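Long-range contacts in glycosyl transferase (Staphylococcus aureus, PDB 5U02), which is a TarS-like glycosyl transferase with a helical linker followed by two beta-rich C-terminal domains: residues 147-152 against 348-353; 202-207 against 247-252; 252-257 against 269-274. All blocks are in the same frame, centred on the assembly; numbering follows the deposited sequence.

Contact 1 (147-152 against 348-353); sequences DNHKIV and TAHMTY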
loop_
_atom_site.group_PDB
_atom_site.type_symbol
_atom_site.label_atom_id
_atom_site.label_comp_id
_atom_site.label_asym_id
_atom_site.label_seq_id
_atom_site.Cartn_x
_atom_site.Cartn_y
_atom_site.Cartn_z
ATOM N N ASP A 147 -15.388 0.519 -16.775
ATOM C CA ASP A 147 -16.762 0.059 -16.912
ATOM C C ASP A 147 -17.525 0.547 -15.684
ATOM O O ASP A 147 -17.025 1.379 -14.922
ATOM C CB ASP A 147 -16.808 -1.466 -17.095
ATOM C CG ASP A 147 -16.014 -2.211 -16.033
ATOM O OD1 ASP A 147 -16.145 -1.877 -14.834
ATOM O OD2 ASP A 147 -15.251 -3.134 -16.398
ATOM N N ASN A 148 -18.735 0.023 -15.482
ATOM C CA ASN A 148 -19.547 0.429 -14.335
ATOM C C ASN A 148 -19.031 -0.127 -13.011
ATOM O O ASN A 148 -19.647 0.120 -11.966
ATOM C CB ASN A 148 -21.000 -0.006 -14.532
ATOM C CG ASN A 148 -21.162 -1.510 -14.530
ATOM O OD1 ASN A 148 -20.531 -2.213 -15.314
ATOM N ND2 ASN A 148 -21.996 -2.016 -13.623
ATOM N N HIS A 149 -17.922 -0.858 -13.025
ATOM C CA HIS A 149 -17.389 -1.518 -11.840
ATOM C C HIS A 149 -16.032 -0.983 -11.406
ATOM O O HIS A 149 -15.798 -0.823 -10.204
ATOM C CB HIS A 149 -17.331 -3.035 -12.089
ATOM C CG HIS A 149 -16.527 -3.800 -11.084
ATOM N ND1 HIS A 149 -15.315 -4.391 -11.380
ATOM C CD2 HIS A 149 -16.754 -4.040 -9.768
ATOM C CE1 HIS A 149 -14.848 -4.985 -10.295
ATOM N NE2 HIS A 149 -15.698 -4.783 -9.303
ATOM N N LYS A 150 -15.151 -0.648 -12.346
ATOM C CA LYS A 150 -13.850 -0.111 -11.974
ATOM C C LYS A 150 -13.229 0.632 -13.148
ATOM O O LYS A 150 -13.632 0.470 -14.303
ATOM C CB LYS A 150 -12.898 -1.216 -11.505
ATOM C CG LYS A 150 -12.571 -2.233 -12.582
ATOM C CD LYS A 150 -11.523 -3.232 -12.111
ATOM C CE LYS A 150 -11.218 -4.246 -13.201
ATOM N NZ LYS A 150 -10.176 -5.215 -12.775
ATOM N N ILE A 151 -12.227 1.444 -12.823
ATOM C CA ILE A 151 -11.345 2.072 -13.796
ATOM C C ILE A 151 -9.969 1.443 -13.645
ATOM O O ILE A 151 -9.460 1.313 -12.524
ATOM C CB ILE A 151 -11.271 3.594 -13.587
ATOM C CG1 ILE A 151 -12.651 4.236 -13.739
ATOM C CG2 ILE A 151 -10.256 4.225 -14.537
ATOM C CD1 ILE A 151 -12.718 5.650 -13.173
ATOM N N VAL A 152 -9.369 1.049 -14.762
ATOM C CA VAL A 152 -8.009 0.522 -14.785
ATOM C C VAL A 152 -7.174 1.449 -15.654
ATOM O O VAL A 152 -7.443 1.593 -16.855
ATOM C CB VAL A 152 -7.957 -0.919 -15.315
ATOM C CG1 VAL A 152 -6.529 -1.467 -15.253
ATOM C CG2 VAL A 152 -8.913 -1.800 -14.532
ATOM N N THR A 348 -25.332 -6.326 -12.734
ATOM C CA THR A 348 -24.139 -6.817 -13.399
ATOM C C THR A 348 -23.374 -7.700 -12.415
ATOM O O THR A 348 -23.873 -8.038 -11.338
ATOM C CB THR A 348 -23.287 -5.658 -13.916
ATOM O OG1 THR A 348 -22.824 -4.869 -12.812
ATOM C CG2 THR A 348 -24.098 -4.784 -14.858
ATOM N N ALA A 349 -22.137 -8.059 -12.769
ATOM C CA ALA A 349 -21.387 -9.013 -11.956
ATOM C C ALA A 349 -21.105 -8.485 -10.551
ATOM O O ALA A 349 -21.069 -9.267 -9.593
ATOM C CB ALA A 349 -20.079 -9.385 -12.654
ATOM N N HIS A 350 -20.911 -7.176 -10.397
ATOM C CA HIS A 350 -20.581 -6.613 -9.093
ATOM C C HIS A 350 -21.490 -5.479 -8.639
ATOM O O HIS A 350 -21.323 -5.004 -7.511
ATOM C CB HIS A 350 -19.136 -6.092 -9.079
ATOM C CG HIS A 350 -18.101 -7.142 -9.343
ATOM N ND1 HIS A 350 -17.656 -7.444 -10.612
ATOM C CD2 HIS A 350 -17.405 -7.941 -8.500
ATOM C CE1 HIS A 350 -16.742 -8.395 -10.541
ATOM N NE2 HIS A 350 -16.571 -8.714 -9.270
ATOM N N MET A 351 -22.424 -5.016 -9.468
ATOM C CA MET A 351 -23.236 -3.856 -9.137
ATOM C C MET A 351 -24.715 -4.174 -9.330
ATOM O O MET A 351 -25.091 -5.063 -10.096
ATOM C CB MET A 351 -22.841 -2.640 -9.987
ATOM C CG MET A 351 -21.336 -2.476 -10.190
ATOM S SD MET A 351 -20.414 -2.143 -8.671
ATOM C CE MET A 351 -20.998 -0.501 -8.257
ATOM N N THR A 352 -25.555 -3.432 -8.614
ATOM C CA THR A 352 -26.998 -3.567 -8.724
ATOM C C THR A 352 -27.608 -2.204 -9.015
ATOM O O THR A 352 -27.139 -1.177 -8.514
ATOM C CB THR A 352 -27.611 -4.167 -7.447
ATOM O OG1 THR A 352 -29.034 -4.267 -7.594
ATOM C CG2 THR A 352 -27.284 -3.306 -6.232
ATOM N N TYR A 353 -28.642 -2.197 -9.847
ATOM C CA TYR A 353 -29.314 -0.967 -10.246
ATOM C C TYR A 353 -30.807 -1.185 -10.064
ATOM O O TYR A 353 -31.423 -1.954 -10.808
ATOM C CB TYR A 353 -28.967 -0.589 -11.689
ATOM C CG TYR A 353 -27.476 -0.476 -11.889
ATOM C CD1 TYR A 353 -26.796 0.686 -11.540
ATOM C CD2 TYR A 353 -26.740 -1.543 -12.381
ATOM C CE1 TYR A 353 -25.426 0.787 -11.694
ATOM C CE2 TYR A 353 -25.371 -1.453 -12.543
ATOM C CZ TYR A 353 -24.718 -0.285 -12.197
ATOM O OH TYR A 353 -23.355 -0.192 -12.356
HETATM O O HOH W 1 -21.622 1.691 -11.176
#
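The carboxamide of Asn148 reaches across to two hydroxyls at once: ND2 donates to Tyr353 OH at 2.6 Å and to Thr348 OG1 at 3.1 Å. The contact joins two beta-rich domains of the C-terminal region, of E-set type and so probably immunoglobulin-like, a hairpin loop of the first meeting a hairpin loop of the second. Both acceptors lie close to the amide plane and both bonds are nearly straight, so both amide hydrogens are used and the rotation of the group about CB-CG is fixed. Its CG sits between the backbone N and the carbonyl carbon (chi1 66°), which turns the amide toward the second loop, while OD1 goes to Glu302 N. Thr348 OG1 has its stronger partner in Glu302 OE1. A water extends the tyrosine's links, giving a hydrogen to Asn148 O and accepting one from Tyr353 OH. Asparagine suits a buried place like this because one small planar group offers two N-H groups and a carbonyl oxygen.

Asp147 shapes the first loop as an Asx turn: Asp147 OD1 accepts from His149 N at 2.7 Å and also from Lys150 N. His149 then stacks on His350 with an offset, ring centroids 3.9 Å apart and planes inclined by 18°. Flat imidazoles suit this partly exposed margin, covering one another while their nitrogens can still meet polar surroundings. Met351, bent at chi2 and chi3, packs against His149 and Asn148: Met351 SD stands at the edge of the His149 ring, and Met351 CG lies 3.5 Å from Asn148 ND2.

Contact 2 (202-207 against 247-252); sequences DIKAYL and IHLNND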
loop_
_atom_site.group_PDB
_atom_site.type_symbol
_atom_site.label_atom_id
_atom_site.label_comp_id
_atom_site.label_asym_id
_atom_site.label_seq_id
_atom_site.Cartn_x
_atom_site.Cartn_y
_atom_site.Cartn_z
ATOM N N ASP A 202 -15.516 1.991 -4.097
ATOM C CA ASP A 202 -14.671 2.685 -3.132
ATOM C C ASP A 202 -14.810 4.204 -3.221
ATOM O O ASP A 202 -14.663 4.891 -2.203
ATOM C CB ASP A 202 -13.201 2.289 -3.321
ATOM C CG ASP A 202 -12.917 0.847 -2.922
ATOM O OD1 ASP A 202 -11.876 0.315 -3.359
ATOM O OD2 ASP A 202 -13.728 0.249 -2.184
ATOM N N ILE A 203 -15.088 4.747 -4.406
ATOM C CA ILE A 203 -15.110 6.192 -4.618
ATOM C C ILE A 203 -16.516 6.744 -4.802
ATOM O O ILE A 203 -16.672 7.968 -4.926
ATOM C CB ILE A 203 -14.222 6.597 -5.810
ATOM C CG1 ILE A 203 -14.847 6.163 -7.137
ATOM C CG2 ILE A 203 -12.833 5.994 -5.677
ATOM C CD1 ILE A 203 -14.042 6.622 -8.343
ATOM N N LYS A 204 -17.544 5.890 -4.817
ATOM C CA LYS A 204 -18.916 6.358 -5.006
ATOM C C LYS A 204 -19.328 7.367 -3.940
ATOM O O LYS A 204 -20.025 8.344 -4.237
ATOM C CB LYS A 204 -19.886 5.175 -4.987
ATOM C CG LYS A 204 -20.359 4.730 -6.346
ATOM C CD LYS A 204 -21.755 4.120 -6.278
ATOM C CE LYS A 204 -21.878 3.067 -5.201
ATOM N NZ LYS A 204 -23.133 2.284 -5.369
ATOM N N ALA A 205 -18.930 7.137 -2.690
ATOM C CA ALA A 205 -19.373 8.004 -1.606
ATOM C C ALA A 205 -18.748 9.391 -1.676
ATOM O O ALA A 205 -19.325 10.340 -1.137
ATOM C CB ALA A 205 -19.055 7.360 -0.254
ATOM N N TYR A 206 -17.594 9.530 -2.330
ATOM C CA TYR A 206 -16.862 10.790 -2.350
ATOM C C TYR A 206 -17.061 11.590 -3.632
ATOM O O TYR A 206 -16.913 12.817 -3.604
ATOM C CB TYR A 206 -15.365 10.520 -2.136
ATOM C CG TYR A 206 -15.092 9.636 -0.938
ATOM C CD1 TYR A 206 -15.480 10.029 0.338
ATOM C CD2 TYR A 206 -14.446 8.419 -1.077
ATOM C CE1 TYR A 206 -15.236 9.231 1.440
ATOM C CE2 TYR A 206 -14.193 7.608 0.022
ATOM C CZ TYR A 206 -14.595 8.020 1.278
ATOM O OH TYR A 206 -14.354 7.228 2.375
ATOM N N LEU A 207 -17.407 10.926 -4.735
ATOM C CA LEU A 207 -17.617 11.618 -6.005
ATOM C C LEU A 207 -18.671 12.723 -5.983
ATOM O O LEU A 207 -18.452 13.747 -6.653
ATOM C CB LEU A 207 -17.977 10.593 -7.089
ATOM C CG LEU A 207 -16.846 9.805 -7.744
ATOM C CD1 LEU A 207 -17.426 8.647 -8.538
ATOM C CD2 LEU A 207 -16.031 10.712 -8.635
ATOM N N ILE A 247 -23.483 4.941 -12.659
ATOM C CA ILE A 247 -23.283 4.853 -11.218
ATOM C C ILE A 247 -24.633 5.026 -10.538
ATOM O O ILE A 247 -25.441 5.862 -10.959
ATOM C CB ILE A 247 -22.267 5.913 -10.734
ATOM C CG1 ILE A 247 -20.852 5.521 -11.175
ATOM C CG2 ILE A 247 -22.346 6.116 -9.223
ATOM C CD1 ILE A 247 -19.795 6.553 -10.862
ATOM N N HIS A 248 -24.885 4.223 -9.504
ATOM C CA HIS A 248 -26.134 4.249 -8.752
ATOM C C HIS A 248 -25.828 4.593 -7.304
ATOM O O HIS A 248 -25.012 3.926 -6.658
ATOM C CB HIS A 248 -26.862 2.903 -8.825
ATOM C CG HIS A 248 -28.242 2.920 -8.242
ATOM N ND1 HIS A 248 -29.121 3.963 -8.435
ATOM C CD2 HIS A 248 -28.905 2.005 -7.493
ATOM C CE1 HIS A 248 -30.261 3.696 -7.822
ATOM N NE2 HIS A 248 -30.156 2.513 -7.243
ATOM N N LEU A 249 -26.501 5.611 -6.786
ATOM C CA LEU A 249 -26.113 6.167 -5.497
ATOM C C LEU A 249 -27.340 6.773 -4.835
ATOM O O LEU A 249 -27.878 7.766 -5.330
ATOM C CB LEU A 249 -25.018 7.204 -5.687
ATOM C CG LEU A 249 -24.447 7.868 -4.455
ATOM C CD1 LEU A 249 -23.829 6.840 -3.536
ATOM C CD2 LEU A 249 -23.415 8.830 -4.925
ATOM N N ASN A 250 -27.773 6.176 -3.725
ATOM C CA ASN A 250 -28.909 6.664 -2.945
ATOM C C ASN A 250 -30.125 6.914 -3.839
ATOM O O ASN A 250 -30.627 8.033 -3.958
ATOM C CB ASN A 250 -28.531 7.927 -2.164
ATOM C CG ASN A 250 -27.778 7.620 -0.881
ATOM O OD1 ASN A 250 -26.548 7.666 -0.840
ATOM N ND2 ASN A 250 -28.518 7.300 0.176
ATOM N N ASN A 251 -30.573 5.841 -4.493
ATOM C CA ASN A 251 -31.748 5.798 -5.361
ATOM C C ASN A 251 -31.607 6.650 -6.619
ATOM O O ASN A 251 -32.537 6.674 -7.436
ATOM C CB ASN A 251 -33.027 6.225 -4.628
ATOM C CG ASN A 251 -33.236 5.467 -3.333
ATOM O OD1 ASN A 251 -33.055 6.013 -2.244
ATOM N ND2 ASN A 251 -33.621 4.200 -3.445
ATOM N N ASP A 252 -30.487 7.337 -6.812
ATOM C CA ASP A 252 -30.294 8.238 -7.938
ATOM C C ASP A 252 -29.231 7.698 -8.886
ATOM O O ASP A 252 -28.332 6.948 -8.492
ATOM C CB ASP A 252 -29.894 9.631 -7.452
ATOM C CG ASP A 252 -30.840 10.165 -6.412
ATOM O OD1 ASP A 252 -32.061 10.088 -6.647
ATOM O OD2 ASP A 252 -30.369 10.643 -5.358
#
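Lys204 and the strand residues Ile247 to Leu249 carry this contact, and the flat group beside them is the His248 imidazole, which starts out from the strand away from the lysine. The ring of Phe253 is stacked with it. His248 ND1 donates to Asp252 O, 3.1 Å away, but this bond is bent: the acceptor is tilted 30° from the ring plane, and the donor stands above the carbonyl plane. The backbone carbonyl of His248, set roughly at right angles to the start of the side chain, accepts from Lys204 NZ at 2.8 Å. The C=O...N angle of 176° puts the ammonium almost straight ahead of the oxygen.

Strand 245-249 belongs to the first E-set domain, where it pairs with 252-260 through a type I' turn from Leu249 to Asp252. Such a turn makes a tight two-residue hairpin, and asparagine suits its centre because Asn250 and Asn251 both adopt positive phi. Across from the strand, the chain leaves helix 200-203 and curls along its side.

Lysine is apt here because its methylenes can lie on apolar neighbours while the charge reaches a carbonyl. Lys204 CD touches Ile247 CG2 at 3.6 Å, the two side chains sliding past each other in opposite directions; a bend at chi3 (-50°) then brings NZ round to the oxygen. Leu249 approaches the lysine backbone instead, CD2 lying 3.5 Å from Lys204 O. Deeper in, the branched Leu207 and Ile247 cross at about a right angle, each also touching Phe271, and their CD1 methyls meet at 3.9 Å.

Contact 3 (252-257 against 269-274); sequences DFYRLT and LYFTAI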
loop_
_atom_site.group_PDB
_atom_site.type_symbol
_atom_site.label_atom_id
_atom_site.label_comp_id
_atom_site.label_asym_id
_atom_site.label_seq_id
_atom_site.Cartn_x
_atom_site.Cartn_y
_atom_site.Cartn_z
ATOM N N ASP A 252 -30.487 7.337 -6.812
ATOM C CA ASP A 252 -30.294 8.238 -7.938
ATOM C C ASP A 252 -29.231 7.698 -8.886
ATOM O O ASP A 252 -28.332 6.948 -8.492
ATOM C CB ASP A 252 -29.894 9.631 -7.452
ATOM C CG ASP A 252 -30.840 10.165 -6.412
ATOM O OD1 ASP A 252 -32.061 10.088 -6.647
ATOM O OD2 ASP A 252 -30.369 10.643 -5.358
ATOM N N PHE A 253 -29.334 8.104 -10.146
ATOM C CA PHE A 253 -28.427 7.650 -11.189
ATOM C C PHE A 253 -27.512 8.781 -11.636
ATOM O O PHE A 253 -27.924 9.944 -11.697
ATOM C CB PHE A 253 -29.205 7.099 -12.381
ATOM C CG PHE A 253 -29.787 5.742 -12.134
ATOM C CD1 PHE A 253 -29.050 4.601 -12.405
ATOM C CD2 PHE A 253 -31.064 5.606 -11.612
ATOM C CE1 PHE A 253 -29.579 3.350 -12.173
ATOM C CE2 PHE A 253 -31.599 4.356 -11.381
ATOM C CZ PHE A 253 -30.853 3.226 -11.660
ATOM N N TYR A 254 -26.268 8.422 -11.944
ATOM C CA TYR A 254 -25.246 9.366 -12.366
ATOM C C TYR A 254 -24.442 8.752 -13.497
ATOM O O TYR A 254 -24.438 7.533 -13.695
ATOM C CB TYR A 254 -24.291 9.735 -11.222
ATOM C CG TYR A 254 -24.958 10.316 -9.991
ATOM C CD1 TYR A 254 -25.579 9.495 -9.060
ATOM C CD2 TYR A 254 -24.927 11.682 -9.742
ATOM C CE1 TYR A 254 -26.177 10.022 -7.925
ATOM C CE2 TYR A 254 -25.520 12.217 -8.610
ATOM C CZ TYR A 254 -26.143 11.381 -7.708
ATOM O OH TYR A 254 -26.733 11.905 -6.586
ATOM N N ARG A 255 -23.753 9.614 -14.239
ATOM C CA ARG A 255 -22.762 9.178 -15.208
ATOM C C ARG A 255 -21.391 9.668 -14.764
ATOM O O ARG A 255 -21.258 10.776 -14.233
ATOM C CB ARG A 255 -23.079 9.676 -16.629
ATOM C CG ARG A 255 -23.142 11.194 -16.814
ATOM C CD ARG A 255 -23.288 11.527 -18.300
ATOM N NE ARG A 255 -23.637 12.923 -18.564
ATOM C CZ ARG A 255 -22.756 13.867 -18.878
ATOM N NH1 ARG A 255 -21.466 13.566 -18.958
ATOM N NH2 ARG A 255 -23.157 15.111 -19.115
ATOM N N LEU A 256 -20.388 8.811 -14.945
ATOM C CA LEU A 256 -18.983 9.161 -14.760
ATOM C C LEU A 256 -18.365 9.160 -16.151
ATOM O O LEU A 256 -18.330 8.119 -16.818
ATOM C CB LEU A 256 -18.277 8.178 -13.827
ATOM C CG LEU A 256 -16.815 8.428 -13.456
ATOM C CD1 LEU A 256 -16.687 9.765 -12.770
ATOM C CD2 LEU A 256 -16.262 7.323 -12.553
ATOM N N THR A 257 -17.908 10.324 -16.597
ATOM C CA THR A 257 -17.476 10.516 -17.982
ATOM C C THR A 257 -16.024 10.959 -18.016
ATOM O O THR A 257 -15.725 12.109 -17.641
ATOM C CB THR A 257 -18.358 11.555 -18.682
ATOM O OG1 THR A 257 -19.735 11.165 -18.589
ATOM C CG2 THR A 257 -17.974 11.692 -20.153
ATOM N N LEU A 269 -12.336 13.534 -14.856
ATOM C CA LEU A 269 -13.556 12.756 -14.683
ATOM C C LEU A 269 -14.714 13.693 -14.369
ATOM O O LEU A 269 -14.644 14.475 -13.414
ATOM C CB LEU A 269 -13.400 11.717 -13.569
ATOM C CG LEU A 269 -12.142 10.848 -13.656
ATOM C CD1 LEU A 269 -12.101 9.824 -12.534
ATOM C CD2 LEU A 269 -12.057 10.163 -15.009
ATOM N N TYR A 270 -15.777 13.604 -15.165
ATOM C CA TYR A 270 -16.976 14.415 -14.981
ATOM C C TYR A 270 -18.067 13.548 -14.364
ATOM O O TYR A 270 -18.414 12.496 -14.916
ATOM C CB TYR A 270 -17.434 15.006 -16.315
ATOM C CG TYR A 270 -18.500 16.073 -16.210
ATOM C CD1 TYR A 270 -18.181 17.367 -15.821
ATOM C CD2 TYR A 270 -19.823 15.794 -16.530
ATOM C CE1 TYR A 270 -19.156 18.352 -15.737
ATOM C CE2 TYR A 270 -20.805 16.771 -16.446
ATOM C CZ TYR A 270 -20.464 18.041 -16.051
ATOM O OH TYR A 270 -21.437 19.007 -15.972
ATOM N N PHE A 271 -18.602 13.995 -13.229
ATOM C CA PHE A 271 -19.623 13.277 -12.472
ATOM C C PHE A 271 -20.861 14.158 -12.357
ATOM O O PHE A 271 -20.792 15.258 -11.796
ATOM C CB PHE A 271 -19.097 12.896 -11.086
ATOM C CG PHE A 271 -20.050 12.064 -10.276
ATOM C CD1 PHE A 271 -20.192 10.710 -10.527
ATOM C CD2 PHE A 271 -20.797 12.635 -9.253
ATOM C CE1 PHE A 271 -21.068 9.939 -9.782
ATOM C CE2 PHE A 271 -21.676 11.868 -8.498
ATOM C CZ PHE A 271 -21.811 10.517 -8.760
ATOM N N THR A 272 -21.987 13.681 -12.890
ATOM C CA THR A 272 -23.210 14.472 -12.881
ATOM C C THR A 272 -24.425 13.554 -12.929
ATOM O O THR A 272 -24.350 12.402 -13.370
ATOM C CB THR A 272 -23.248 15.465 -14.050
ATOM O OG1 THR A 272 -24.262 16.445 -13.799
ATOM C CG2 THR A 272 -23.563 14.749 -15.355
ATOM N N ALA A 273 -25.554 14.087 -12.469
ATOM C CA ALA A 273 -26.795 13.329 -12.402
ATOM C C ALA A 273 -27.386 13.107 -13.789
ATOM O O ALA A 273 -27.168 13.890 -14.717
ATOM C CB ALA A 273 -27.815 14.054 -11.523
ATOM N N ILE A 274 -28.145 12.020 -13.924
ATOM C CA ILE A 274 -28.895 11.720 -15.136
ATOM C C ILE A 274 -30.263 11.189 -14.733
ATOM O O ILE A 274 -30.511 10.849 -13.574
ATOM C CB ILE A 274 -28.190 10.689 -16.046
ATOM C CG1 ILE A 274 -28.069 9.342 -15.333
ATOM C CG2 ILE A 274 -26.820 11.186 -16.496
ATOM C CD1 ILE A 274 -27.556 8.243 -16.216
HETATM O O HOH W 2 -31.616 9.756 -11.357
#
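Arg255 and Thr272 form a hydrogen-bonded pair in an antiparallel beta hairpin, strands 252-260 and 267-274 of the first E-set domain. Arg255 N gives its hydrogen to Thr272 O at 3.0 Å, and Thr272 N returns a longer bond to Arg255 O. Thr257 and Tyr270 are joined likewise, with Thr257 N to Tyr270 O at 2.8 Å. Between these pairs lies the non-hydrogen-bonded pair Leu256 and Phe271, where CA-H...O contacts assist, such as Phe271 CA to Arg255 O. A water bridges Phe253 N and Ile274 O.

Aromatic packing centres on Tyr254 and Phe271. Their planes are only 13° apart but slid so far that the rings barely overlap; Phe271 CZ lies over one face of the tyrosine, 3.4 Å from Tyr254 CG. Leu256 turns to the same face of the sheet as Phe271, and Leu256 CD1 meets Leu269 CB at 3.9 Å, an apolar choice for a buried side.

The other face carries Arg255, whose long chain passes Ile274 CG2, near the edge of the guanidinium, and lies alongside Thr272. Arginine suits this partly exposed face: its methylenes pack on Ile274 while an N-H reaches a hydroxyl. Branched Thr272 offers its methyl CG2, which lies over one face of the guanidinium, toward its rim, 3.7 Å from Arg255 CZ. In the guanidinium plane, Arg255 NH1 donates to Thr257 OG1 at 3.0 Å, a hydroxyl also bonded to Ser244 OG.

Contacts 2 and 3 lie within one E-set-like region, whereas contact 1 joins it to the following one. Along the chain, contacts 2 and 3 follow in series and both are nested inside the loop closed by contact 1. Contacts 2 and 3 share Asp252, their centres are about 9 Å apart, and a probable hydrogen bond between Ile247 O and Tyr254 N (2.9 Å) links them. Contact 1 lies about 12 Å from contact 2 and 14 Å from contact 3, centre to centre. Tyr353 touches both: its CD1 is 3.5 Å from His248 CB and 3.9 Å from Phe253 CE1. A bound imidazole, probably from crystallisation, lies about 3 Å from the Arg255 side chain.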